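Local coordinates for protein aspartate aminotransferase (Leishmania major, PDB 4H51) that probably transfers the amino group between L-aspartate and 2-oxoglutarate, using pyridoxal 5'-phosphate as its cofactor and working as a homodimer, at residues Lys182-Ala187 with Lys222-Phe227. Numbering follows the deposited sequence.
Sequences KDILAA and KHHQVF
The ammonium group of Lys-222 is gripped by two backbone carbonyls at the C-terminal end of helix 177-186 and by the carboxylate of Asp-189. Its NZ lies 2.6 Å from Ala-187 O, nearly in line with that C=O bond, and 3.1 Å from Leu-185 O, where it stands above the carbonyl plane. Bends at chi2 and chi3 curl the lysine chain back toward the helix end, and its CD passes Leu-185 CD2 at 4.1 Å, the two side chains crossing at about a right angle. The charge probably interacts favourably with the helix dipole. His-224 NE2 donates a nearly straight bond (170°) to Ile-184 O at 3.0 Å, with the oxygen at the ring edge, close to its plane. His-224 ND1 accepts a hydrogen bond from the backbone N-H of Ser-191, and both bonds fix the rotation of the imidazole, while Lys-222 CB lies over one face, offset toward the rim. Ile-184 CG2 touches His-224 CD2 at 3.8 Å. The contact ties the end of helix 177-186 to the Schellman turn at His-223 that links helix 209-221 to strand 225-230, with Met-219 of helix 209-221 and Phe-193 of strand 192-196 packed against the histidine.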
ATOM      1  N   LYS B 182      18.321  13.395 -28.814  1.00 18.04           N
ATOM      2  CA  LYS B 182      18.638  12.322 -29.736  1.00 19.20           C
ATOM      3  C   LYS B 182      17.906  11.038 -29.320  1.00 17.78           C
ATOM      4  O   LYS B 182      17.311  10.393 -30.146  1.00 17.24           O
ATOM      5  CB  LYS B 182      20.141  12.105 -29.752  1.00 21.36           C
ATOM      6  CG  LYS B 182      20.646  11.028 -30.701  1.00 24.86           C
ATOM      7  CD  LYS B 182      22.140  11.254 -30.972  1.00 27.82           C
ATOM      8  CE  LYS B 182      22.908   9.960 -31.155  1.00 31.22           C
ATOM      9  NZ  LYS B 182      22.404   9.225 -32.348  1.00 33.81           N
ATOM     10  N   ASP B 183      17.976  10.676 -28.045  1.00 16.83           N
ATOM     11  CA  ASP B 183      17.330   9.442 -27.603  1.00 16.56           C
ATOM     12  C   ASP B 183      15.775   9.488 -27.662  1.00 15.68           C
ATOM     13  O   ASP B 183      15.110   8.477 -27.973  1.00 15.81           O
ATOM     14  CB  ASP B 183      17.831   9.079 -26.197  1.00 17.33           C
ATOM     15  CG  ASP B 183      19.275   8.574 -26.184  1.00 18.87           C
ATOM     16  OD1 ASP B 183      19.900   8.363 -27.281  1.00 22.23           O
ATOM     17  OD2 ASP B 183      19.840   8.473 -25.061  1.00 16.91           O
ATOM     18  N   ILE B 184      15.194  10.647 -27.349  1.00 14.43           N
ATOM     19  CA  ILE B 184      13.737  10.857 -27.467  1.00 13.84           C
ATOM     20  C   ILE B 184      13.336  10.629 -28.914  1.00 14.37           C
ATOM     21  O   ILE B 184      12.360   9.999 -29.188  1.00 13.88           O
ATOM     22  CB  ILE B 184      13.325  12.283 -26.982  1.00 13.60           C
ATOM     23  CG1 ILE B 184      13.557  12.427 -25.476  1.00 12.94           C
ATOM     24  CG2 ILE B 184      11.839  12.618 -27.271  1.00 13.46           C
ATOM     25  CD1 ILE B 184      13.576  13.892 -25.006  1.00 12.75           C
ATOM     26  N   LEU B 185      14.126  11.167 -29.834  1.00 15.11           N
ATOM     27  CA  LEU B 185      13.810  11.080 -31.258  1.00 15.82           C
ATOM     28  C   LEU B 185      14.065   9.650 -31.805  1.00 16.54           C
ATOM     29  O   LEU B 185      13.352   9.178 -32.704  1.00 17.30           O
ATOM     30  CB  LEU B 185      14.598  12.165 -32.033  1.00 16.37           C
ATOM     31  CG  LEU B 185      14.037  13.612 -31.991  1.00 16.34           C
ATOM     32  CD1 LEU B 185      15.005  14.594 -32.650  1.00 17.14           C
ATOM     33  CD2 LEU B 185      12.689  13.604 -32.676  1.00 16.97           C
ATOM     34  N   ALA B 186      15.101   8.986 -31.292  1.00 16.39           N
ATOM     35  CA  ALA B 186      15.504   7.661 -31.781  1.00 17.14           C
ATOM     36  C   ALA B 186      14.536   6.562 -31.314  1.00 16.85           C
ATOM     37  O   ALA B 186      14.381   5.528 -31.949  1.00 18.00           O
ATOM     38  CB  ALA B 186      16.936   7.336 -31.351  1.00 16.71           C
ATOM     39  N   ALA B 187      13.847   6.808 -30.222  1.00 15.87           N
ATOM     40  CA  ALA B 187      12.826   5.901 -29.746  1.00 15.58           C
ATOM     41  C   ALA B 187      11.715   5.786 -30.758  1.00 16.06           C
ATOM     42  O   ALA B 187      11.366   6.746 -31.437  1.00 15.51           O
ATOM     43  CB  ALA B 187      12.281   6.395 -28.431  1.00 14.58           C
ATOM     44  N   LYS B 222       6.553  12.839 -31.396  1.00 15.53           N
ATOM     45  CA  LYS B 222       6.802  11.404 -31.381  1.00 15.71           C
ATOM     46  C   LYS B 222       5.613  10.624 -30.808  1.00 15.88           C
ATOM     47  O   LYS B 222       5.632   9.394 -30.820  1.00 15.50           O
ATOM     48  CB  LYS B 222       8.078  11.095 -30.584  1.00 15.05           C
ATOM     49  CG  LYS B 222       9.376  11.576 -31.248  1.00 15.12           C
ATOM     50  CD  LYS B 222       9.749  10.727 -32.454  1.00 15.63           C
ATOM     51  CE  LYS B 222      10.199   9.353 -31.989  1.00 15.54           C
ATOM     52  NZ  LYS B 222      10.408   8.450 -33.178  1.00 16.02           N
ATOM     53  N   HIS B 223       4.584  11.337 -30.325  1.00 16.16           N
ATOM     54  CA  HIS B 223       3.404  10.716 -29.714  1.00 16.41           C
ATOM     55  C   HIS B 223       3.784   9.804 -28.581  1.00 15.09           C
ATOM     56  O   HIS B 223       3.165   8.750 -28.349  1.00 14.71           O
ATOM     57  CB  HIS B 223       2.599   9.969 -30.759  1.00 18.53           C
ATOM     58  CG  HIS B 223       2.459  10.732 -32.071  1.00 20.93           C
ATOM     59  ND1 HIS B 223       1.530  11.687 -32.258  1.00 22.23           N
ATOM     60  CD2 HIS B 223       3.217  10.685 -33.232  1.00 23.09           C
ATOM     61  CE1 HIS B 223       1.638  12.191 -33.498  1.00 23.76           C
ATOM     62  NE2 HIS B 223       2.688  11.596 -34.102  1.00 24.60           N
ATOM     63  N   HIS B 224       4.801  10.213 -27.831  1.00 13.82           N
ATOM     64  CA  HIS B 224       5.194   9.476 -26.632  1.00 12.90           C
ATOM     65  C   HIS B 224       4.247   9.686 -25.493  1.00 12.50           C
ATOM     66  O   HIS B 224       3.622  10.749 -25.348  1.00 12.80           O
ATOM     67  CB  HIS B 224       6.599   9.886 -26.191  1.00 12.38           C
ATOM     68  CG  HIS B 224       7.706   9.517 -27.160  1.00 12.48           C
ATOM     69  ND1 HIS B 224       7.753   8.336 -27.772  1.00 12.57           N
ATOM     70  CD2 HIS B 224       8.904  10.190 -27.486  1.00 12.30           C
ATOM     71  CE1 HIS B 224       8.898   8.257 -28.504  1.00 12.93           C
ATOM     72  NE2 HIS B 224       9.607   9.399 -28.308  1.00 12.52           N
ATOM     73  N   GLN B 225       4.145   8.679 -24.636  1.00 12.44           N
ATOM     74  CA  GLN B 225       3.482   8.857 -23.337  1.00 11.47           C
ATOM     75  C   GLN B 225       4.453   9.444 -22.342  1.00 10.88           C
ATOM     76  O   GLN B 225       5.555   8.874 -22.085  1.00 10.08           O
ATOM     77  CB  GLN B 225       2.973   7.533 -22.788  1.00 11.90           C
ATOM     78  CG  GLN B 225       2.324   7.625 -21.401  1.00 11.41           C
ATOM     79  CD  GLN B 225       0.995   8.351 -21.411  1.00 11.90           C
ATOM     80  OE1 GLN B 225       0.114   8.067 -22.252  1.00 13.18           O
ATOM     81  NE2 GLN B 225       0.836   9.333 -20.501  1.00 11.89           N
ATOM     82  N   VAL B 226       4.036  10.540 -21.728  1.00 10.27           N
ATOM     83  CA  VAL B 226       4.815  11.126 -20.602  1.00  9.99           C
ATOM     84  C   VAL B 226       4.275  10.644 -19.255  1.00  9.61           C
ATOM     85  O   VAL B 226       3.081  10.779 -18.956  1.00  9.91           O
ATOM     86  CB  VAL B 226       4.811  12.674 -20.664  1.00  9.68           C
ATOM     87  CG1 VAL B 226       5.450  13.287 -19.438  1.00  9.42           C
ATOM     88  CG2 VAL B 226       5.516  13.192 -21.937  1.00 10.02           C
ATOM     89  N   PHE B 227       5.174  10.162 -18.412  1.00  9.86           N
ATOM     90  CA  PHE B 227       4.891   9.792 -17.015  1.00  9.72           C
ATOM     91  C   PHE B 227       5.829  10.585 -16.099  1.00  9.69           C
ATOM     92  O   PHE B 227       6.997  10.281 -15.981  1.00  9.60           O
ATOM     93  CB  PHE B 227       5.088   8.282 -16.834  1.00  9.94           C
ATOM     94  CG  PHE B 227       4.590   7.703 -15.540  1.00  9.89           C
ATOM     95  CD1 PHE B 227       3.904   8.435 -14.622  1.00  9.94           C
ATOM     96  CD2 PHE B 227       4.799   6.345 -15.285  1.00 10.39           C
ATOM     97  CE1 PHE B 227       3.417   7.881 -13.447  1.00 10.17           C
ATOM     98  CE2 PHE B 227       4.321   5.763 -14.133  1.00 10.15           C
ATOM     99  CZ  PHE B 227       3.620   6.528 -13.198  1.00 10.17           C
TER